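Local atomic coordinates of SCO family protein (Aquifex aeolicus, PDB entry 3ME7), a protein that probably binds copper and takes part in electron transport, as a thioredoxin-fold member of the SCO1/2 family. Residues A[27-37]-A[126-137]. Residues are numbered along the deposited sequence; the frame is centred on the assembly and turned at random.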
ATOM      1  N   LYS A  27       3.471  -3.355  12.618  1.00 11.13           N
ATOM      2  CA  LYS A  27       2.378  -4.025  13.325  1.00 11.35           C
ATOM      3  C   LYS A  27       1.780  -3.112  14.391  1.00 11.40           C
ATOM      4  O   LYS A  27       2.483  -2.267  14.963  1.00 11.96           O
ATOM      5  CB  LYS A  27       2.836  -5.345  13.952  1.00 12.12           C
ATOM      6  CG  LYS A  27       2.908  -6.485  12.957  1.00 13.92           C
ATOM      7  CD  LYS A  27       3.345  -7.775  13.655  1.00 14.11           C
ATOM      8  CE  LYS A  27       3.640  -8.858  12.650  1.00 15.34           C
ATOM      9  NZ  LYS A  27       4.070 -10.131  13.300  1.00 16.24           N
ATOM     10  N   GLY A  28       0.497  -3.307  14.666  1.00 11.29           N
ATOM     11  CA  GLY A  28      -0.169  -2.595  15.771  1.00 11.57           C
ATOM     12  C   GLY A  28      -1.214  -1.598  15.305  1.00 12.82           C
ATOM     13  O   GLY A  28      -1.986  -1.079  16.113  1.00 13.69           O
ATOM     14  N   LYS A  29      -1.232  -1.319  13.999  1.00 12.38           N
ATOM     15  CA  LYS A  29      -2.264  -0.492  13.368  1.00 12.73           C
ATOM     16  C   LYS A  29      -2.603  -1.134  12.025  1.00 10.97           C
ATOM     17  O   LYS A  29      -1.730  -1.792  11.416  1.00 10.44           O
ATOM     18  CB  LYS A  29      -1.744   0.922  13.067  1.00 14.25           C
ATOM     19  CG  LYS A  29      -1.031   1.664  14.195  1.00 17.97           C
ATOM     20  CD  LYS A  29      -0.578   3.036  13.699  1.00 16.66           C
ATOM     21  CE  LYS A  29       0.324   3.727  14.708  1.00 17.67           C
ATOM     22  NZ  LYS A  29      -0.401   4.192  15.919  1.00 18.63           N
ATOM     23  N   PRO A  30      -3.842  -0.919  11.513  1.00  9.75           N
ATOM     24  CA  PRO A  30      -4.116  -1.317  10.129  1.00  9.52           C
ATOM     25  C   PRO A  30      -3.158  -0.637   9.142  1.00  9.32           C
ATOM     26  O   PRO A  30      -2.651   0.471   9.402  1.00 10.10           O
ATOM     27  CB  PRO A  30      -5.535  -0.809   9.884  1.00  9.23           C
ATOM     28  CG  PRO A  30      -6.158  -0.766  11.243  1.00 10.21           C
ATOM     29  CD  PRO A  30      -5.037  -0.311  12.138  1.00  9.02           C
ATOM     30  N   ILE A  31      -2.873  -1.341   8.058  1.00  9.66           N
ATOM     31  CA  ILE A  31      -1.949  -0.852   7.041  1.00  9.39           C
ATOM     32  C   ILE A  31      -2.652  -0.806   5.697  1.00  9.35           C
ATOM     33  O   ILE A  31      -3.241  -1.792   5.252  1.00 10.56           O
ATOM     34  CB  ILE A  31      -0.704  -1.748   6.962  1.00 10.25           C
ATOM     35  CG1 ILE A  31       0.066  -1.676   8.287  1.00  9.59           C
ATOM     36  CG2 ILE A  31       0.186  -1.301   5.801  1.00 10.60           C
ATOM     37  CD1 ILE A  31       0.905  -2.898   8.583  1.00 11.72           C
ATOM     38  N   ILE A  32      -2.590   0.355   5.051  1.00  8.95           N
ATOM     39  CA  ILE A  32      -3.136   0.505   3.695  1.00  8.77           C
ATOM     40  C   ILE A  32      -1.958   0.523   2.711  1.00  9.43           C
ATOM     41  O   ILE A  32      -1.116   1.417   2.769  1.00 11.10           O
ATOM     42  CB  ILE A  32      -3.978   1.785   3.573  1.00 10.41           C
ATOM     43  CG1 ILE A  32      -5.192   1.719   4.520  1.00 11.59           C
ATOM     44  CG2 ILE A  32      -4.433   2.009   2.140  1.00 11.99           C
ATOM     45  CD1 ILE A  32      -6.012   3.034   4.582  1.00 11.49           C
ATOM     46  N   LEU A  33      -1.934  -0.464   1.819  1.00  9.25           N
ATOM     47  CA  LEU A  33      -0.816  -0.673   0.883  0.50  8.79           C
ATOM     48  C   LEU A  33      -1.232  -0.284  -0.514  1.00  8.98           C
ATOM     49  O   LEU A  33      -2.260  -0.742  -1.000  1.00  9.08           O
ATOM     50  CB  LEU A  33      -0.403  -2.156   0.825  0.50  9.49           C
ATOM     51  CG  LEU A  33       0.252  -2.868   1.998  0.50  7.17           C
ATOM     52  CD1 LEU A  33       0.534  -4.324   1.617  0.50  9.02           C
ATOM     53  CD2 LEU A  33       1.544  -2.168   2.378  0.50  9.56           C
ATOM     54  N   SER A  34      -0.409   0.524  -1.183  1.00  8.35           N
ATOM     55  CA  SER A  34      -0.719   1.000  -2.546  1.00  8.23           C
ATOM     56  C   SER A  34       0.461   0.743  -3.510  1.00  8.40           C
ATOM     57  O   SER A  34       1.417   1.528  -3.521  1.00  8.66           O
ATOM     58  CB  SER A  34      -1.081   2.493  -2.523  1.00  8.28           C
ATOM     59  OG  SER A  34      -1.257   3.054  -3.814  1.00  8.52           O
ATOM     60  N   PRO A  35       0.416  -0.350  -4.296  1.00  8.59           N
ATOM     61  CA  PRO A  35       1.480  -0.572  -5.287  1.00  8.98           C
ATOM     62  C   PRO A  35       1.363   0.378  -6.463  1.00  9.55           C
ATOM     63  O   PRO A  35       0.289   0.504  -7.058  1.00 10.62           O
ATOM     64  CB  PRO A  35       1.262  -2.006  -5.782  1.00  8.01           C
ATOM     65  CG  PRO A  35      -0.100  -2.431  -5.297  1.00 10.97           C
ATOM     66  CD  PRO A  35      -0.548  -1.464  -4.197  1.00  8.69           C
ATOM     67  N   ILE A  36       2.471   1.042  -6.783  1.00  9.20           N
ATOM     68  CA  ILE A  36       2.567   1.947  -7.926  1.00  9.34           C
ATOM     69  C   ILE A  36       3.959   1.760  -8.549  1.00  9.11           C
ATOM     70  O   ILE A  36       4.737   0.931  -8.078  1.00  8.07           O
ATOM     71  CB  ILE A  36       2.323   3.444  -7.519  1.00  9.97           C
ATOM     72  CG1 ILE A  36       3.243   3.886  -6.360  1.00 10.12           C
ATOM     73  CG2 ILE A  36       0.838   3.664  -7.136  1.00 11.52           C
ATOM     74  CD1 ILE A  36       4.636   4.238  -6.724  1.00 11.81           C
ATOM     75  N   TYR A  37       4.278   2.516  -9.599  1.00  9.54           N
ATOM     76  CA  TYR A  37       5.694   2.736  -9.927  1.00 10.76           C
ATOM     77  C   TYR A  37       5.920   4.211 -10.226  1.00 11.66           C
ATOM     78  O   TYR A  37       4.978   4.911 -10.577  1.00 11.41           O
ATOM     79  CB  TYR A  37       6.226   1.822 -11.043  1.00 11.94           C
ATOM     80  CG  TYR A  37       5.535   1.906 -12.384  1.00 13.89           C
ATOM     81  CD1 TYR A  37       4.265   1.364 -12.578  1.00 13.78           C
ATOM     82  CD2 TYR A  37       6.185   2.464 -13.480  1.00 13.18           C
ATOM     83  CE1 TYR A  37       3.660   1.397 -13.807  1.00 15.25           C
ATOM     84  CE2 TYR A  37       5.574   2.510 -14.724  1.00 15.19           C
ATOM     85  CZ  TYR A  37       4.316   1.980 -14.875  1.00 14.00           C
ATOM     86  OH  TYR A  37       3.699   2.026 -16.103  1.00 17.37           O
ATOM     87  N   HIS A 126      -0.639  -3.628 -15.288  1.00  9.84           N
ATOM     88  CA  HIS A 126      -0.746  -4.062 -13.900  1.00 11.33           C
ATOM     89  C   HIS A 126      -2.163  -3.794 -13.387  1.00 11.18           C
ATOM     90  O   HIS A 126      -2.883  -2.972 -13.961  1.00 10.86           O
ATOM     91  CB  HIS A 126       0.285  -3.303 -13.026  1.00 12.41           C
ATOM     92  CG  HIS A 126       0.060  -1.825 -12.992  1.00 14.77           C
ATOM     93  ND1 HIS A 126      -0.729  -1.224 -12.034  1.00 13.57           N
ATOM     94  CD2 HIS A 126       0.478  -0.832 -13.811  1.00 13.44           C
ATOM     95  CE1 HIS A 126      -0.779   0.076 -12.260  1.00 14.40           C
ATOM     96  NE2 HIS A 126      -0.061   0.340 -13.337  1.00 15.41           N
ATOM     97  N   PRO A 127      -2.579  -4.516 -12.331  1.00 11.99           N
ATOM     98  CA  PRO A 127      -3.843  -4.165 -11.672  1.00 12.06           C
ATOM     99  C   PRO A 127      -3.794  -2.866 -10.886  1.00 10.58           C
ATOM    100  O   PRO A 127      -2.721  -2.416 -10.435  1.00 10.09           O
ATOM    101  CB  PRO A 127      -4.105  -5.342 -10.719  1.00 13.88           C
ATOM    102  CG  PRO A 127      -2.799  -6.005 -10.532  1.00 20.56           C
ATOM    103  CD  PRO A 127      -1.915  -5.675 -11.702  1.00 13.64           C
ATOM    104  N   ASN A 128      -4.970  -2.288 -10.721  1.00  8.96           N
ATOM    105  CA  ASN A 128      -5.169  -1.129  -9.848  1.00  8.83           C
ATOM    106  C   ASN A 128      -5.743  -1.620  -8.542  1.00  8.58           C
ATOM    107  O   ASN A 128      -6.904  -1.994  -8.485  1.00  9.07           O
ATOM    108  CB  ASN A 128      -6.122  -0.121 -10.507  1.00  9.86           C
ATOM    109  CG  ASN A 128      -5.622   0.341 -11.870  1.00 10.86           C
ATOM    110  OD1 ASN A 128      -4.444   0.654 -12.044  1.00 11.66           O
ATOM    111  ND2 ASN A 128      -6.501   0.365 -12.843  1.00  9.17           N
ATOM    112  N   VAL A 129      -4.930  -1.620  -7.489  1.00  8.40           N
ATOM    113  CA  VAL A 129      -5.368  -2.224  -6.248  1.00  9.33           C
ATOM    114  C   VAL A 129      -4.809  -1.494  -5.032  1.00  9.18           C
ATOM    115  O   VAL A 129      -3.686  -0.992  -5.061  1.00  9.61           O
ATOM    116  CB  VAL A 129      -5.003  -3.737  -6.183  1.00 10.68           C
ATOM    117  CG1 VAL A 129      -3.487  -3.934  -6.140  1.00 12.06           C
ATOM    118  CG2 VAL A 129      -5.691  -4.397  -4.973  1.00 11.47           C
ATOM    119  N   VAL A 130      -5.623  -1.425  -3.974  1.00  8.05           N
ATOM    120  CA  VAL A 130      -5.158  -1.020  -2.664  1.00  8.22           C
ATOM    121  C   VAL A 130      -5.474  -2.184  -1.744  1.00  7.89           C
ATOM    122  O   VAL A 130      -6.540  -2.796  -1.849  1.00  9.53           O
ATOM    123  CB  VAL A 130      -5.866   0.290  -2.218  1.00  8.76           C
ATOM    124  CG1 VAL A 130      -5.627   0.600  -0.747  1.00 12.20           C
ATOM    125  CG2 VAL A 130      -5.362   1.444  -3.067  1.00 11.76           C
ATOM    126  N   VAL A 131      -4.531  -2.529  -0.870  1.00  8.03           N
ATOM    127  CA  VAL A 131      -4.681  -3.703  -0.022  1.00  8.70           C
ATOM    128  C   VAL A 131      -4.746  -3.210   1.416  1.00  9.62           C
ATOM    129  O   VAL A 131      -3.976  -2.329   1.818  1.00 11.41           O
ATOM    130  CB  VAL A 131      -3.508  -4.705  -0.173  1.00  9.02           C
ATOM    131  CG1 VAL A 131      -3.810  -6.013   0.590  1.00 12.03           C
ATOM    132  CG2 VAL A 131      -3.229  -5.033  -1.640  1.00 12.57           C
ATOM    133  N   VAL A 132      -5.658  -3.790   2.203  1.00  9.17           N
ATOM    134  CA  VAL A 132      -5.795  -3.379   3.594  1.00  8.65           C
ATOM    135  C   VAL A 132      -5.442  -4.545   4.505  1.00  8.87           C
ATOM    136  O   VAL A 132      -6.043  -5.610   4.416  1.00 10.98           O
ATOM    137  CB  VAL A 132      -7.205  -2.821   3.913  1.00  7.37           C
ATOM    138  CG1 VAL A 132      -7.197  -2.263   5.342  1.00 10.49           C
ATOM    139  CG2 VAL A 132      -7.554  -1.698   2.940  1.00 10.07           C
ATOM    140  N   LEU A 133      -4.440  -4.332   5.360  1.00  8.07           N
ATOM    141  CA  LEU A 133      -3.975  -5.343   6.307  1.00  8.30           C
ATOM    142  C   LEU A 133      -4.398  -5.060   7.740  1.00  8.24           C
ATOM    143  O   LEU A 133      -4.539  -3.903   8.159  1.00  8.57           O
ATOM    144  CB  LEU A 133      -2.448  -5.427   6.295  1.00  8.96           C
ATOM    145  CG  LEU A 133      -1.716  -5.378   4.953  1.00  9.24           C
ATOM    146  CD1 LEU A 133      -0.207  -5.426   5.206  1.00  9.94           C
ATOM    147  CD2 LEU A 133      -2.147  -6.538   4.107  1.00  9.97           C
ATOM    148  N   SER A 134      -4.565  -6.141   8.496  1.00  8.63           N
ATOM    149  CA  SER A 134      -4.814  -6.047   9.920  1.00  8.70           C
ATOM    150  C   SER A 134      -3.532  -5.594  10.613  1.00  9.45           C
ATOM    151  O   SER A 134      -2.455  -5.601   9.995  1.00 10.53           O
ATOM    152  CB  SER A 134      -5.214  -7.421  10.444  1.00  8.90           C
ATOM    153  OG  SER A 134      -4.065  -8.258  10.565  1.00  9.94           O
ATOM    154  N   PRO A 135      -3.614  -5.213  11.905  1.00  9.62           N
ATOM    155  CA  PRO A 135      -2.395  -4.874  12.648  1.00 10.00           C
ATOM    156  C   PRO A 135      -1.376  -6.003  12.773  1.00 10.23           C
ATOM    157  O   PRO A 135      -0.251  -5.743  13.210  1.00 11.43           O
ATOM    158  CB  PRO A 135      -2.925  -4.479  14.039  1.00 10.59           C
ATOM    159  CG  PRO A 135      -4.301  -3.997  13.766  1.00 15.91           C
ATOM    160  CD  PRO A 135      -4.828  -4.889  12.691  1.00 10.23           C
ATOM    161  N   GLU A 136      -1.776  -7.228  12.432  1.00 10.55           N
ATOM    162  CA  GLU A 136      -0.881  -8.395  12.434  1.00 10.89           C
ATOM    163  C   GLU A 136      -0.400  -8.767  11.036  1.00 10.30           C
ATOM    164  O   GLU A 136       0.169  -9.835  10.850  1.00 10.08           O
ATOM    165  CB  GLU A 136      -1.570  -9.627  13.044  1.00 12.66           C
ATOM    166  CG  GLU A 136      -2.050  -9.443  14.463  1.00 25.24           C
ATOM    167  CD  GLU A 136      -0.920  -9.124  15.421  1.00 15.14           C
ATOM    168  OE1 GLU A 136       0.192  -9.700  15.282  1.00 25.68           O
ATOM    169  OE2 GLU A 136      -1.157  -8.310  16.341  1.00 26.58           O
ATOM    170  N   LEU A 137      -0.638  -7.881  10.064  1.00 10.09           N
ATOM    171  CA  LEU A 137      -0.240  -8.085   8.646  1.00 10.54           C
ATOM    172  C   LEU A 137      -1.092  -9.073   7.851  1.00 10.46           C
ATOM    173  O   LEU A 137      -0.687  -9.527   6.782  1.00 10.80           O
ATOM    174  CB  LEU A 137       1.248  -8.456   8.499  1.00 10.97           C
ATOM    175  CG  LEU A 137       2.264  -7.606   9.270  1.00  9.23           C
ATOM    176  CD1 LEU A 137       3.660  -8.116   8.920  1.00 11.40           C
ATOM    177  CD2 LEU A 137       2.125  -6.123   8.913  1.00 10.75           C
TER
HETATM  178  O   HOH W   1       2.380 -11.272  10.838  1.00 20.65           O
HETATM  179  O   HOH W   2      -2.061   1.146  -5.575  1.00 11.59           O
HETATM  180  O   HOH W   3      -2.078  -0.843  -8.213  1.00 14.01           O
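Leu137, brought round by the type I turn from Ser134, presses its CD2 on Ile31 CD1 at 3.5 Å, a tight carbon contact, while its CG and CD1 lie across the extended chain of Lys27. Leu33, Leu133 and Val131 share the sheet face of Ile31. On the other face, Ile32 holds CG2 anti to its own N, which sets that methyl 3.4 Å from Val130 CG1. Paired backbone bonds join Ile31 to Leu133 and Leu33 to Val131; Leu133 N to Ile31 O is nearly straight (176°). Beyond Pro30, Gly28 N reaches a lone pair of Pro135 O at 2.9 Å. Past Leu33 the direct bonds give way to water: one lies within bonding distance of Ser34 OG, Pro35 O and Val129 O, and a second takes the Val129 N proton and lies near Pro35 O and Pro127 O, while Pro35 CG rests on Val129 CG1. At this end His126 CD2 lies in the plane of the Tyr37 ring at its edge, 3.9 Å from Tyr37 CE1, the rings meeting obliquely. His126 ND1 donates to Pro127 O from above its carbonyl plane, which probably helps to fix the imidazole's rotation, and Tyr37 OH is held by Asp123 and Phe124. An alanine in place of His126 would probably leave Pro127 O without the ND1 donor, open a gap beside Tyr37 CE1 and take a ligand from the predicted copper site. Strands 31-36 and 129-133 are antiparallel neighbours in the central sheet of a thioredoxin fold, bringing His126 close to Cys44 of the Cys40–Cys44 disulfide, consistent with the copper site of SCO proteins.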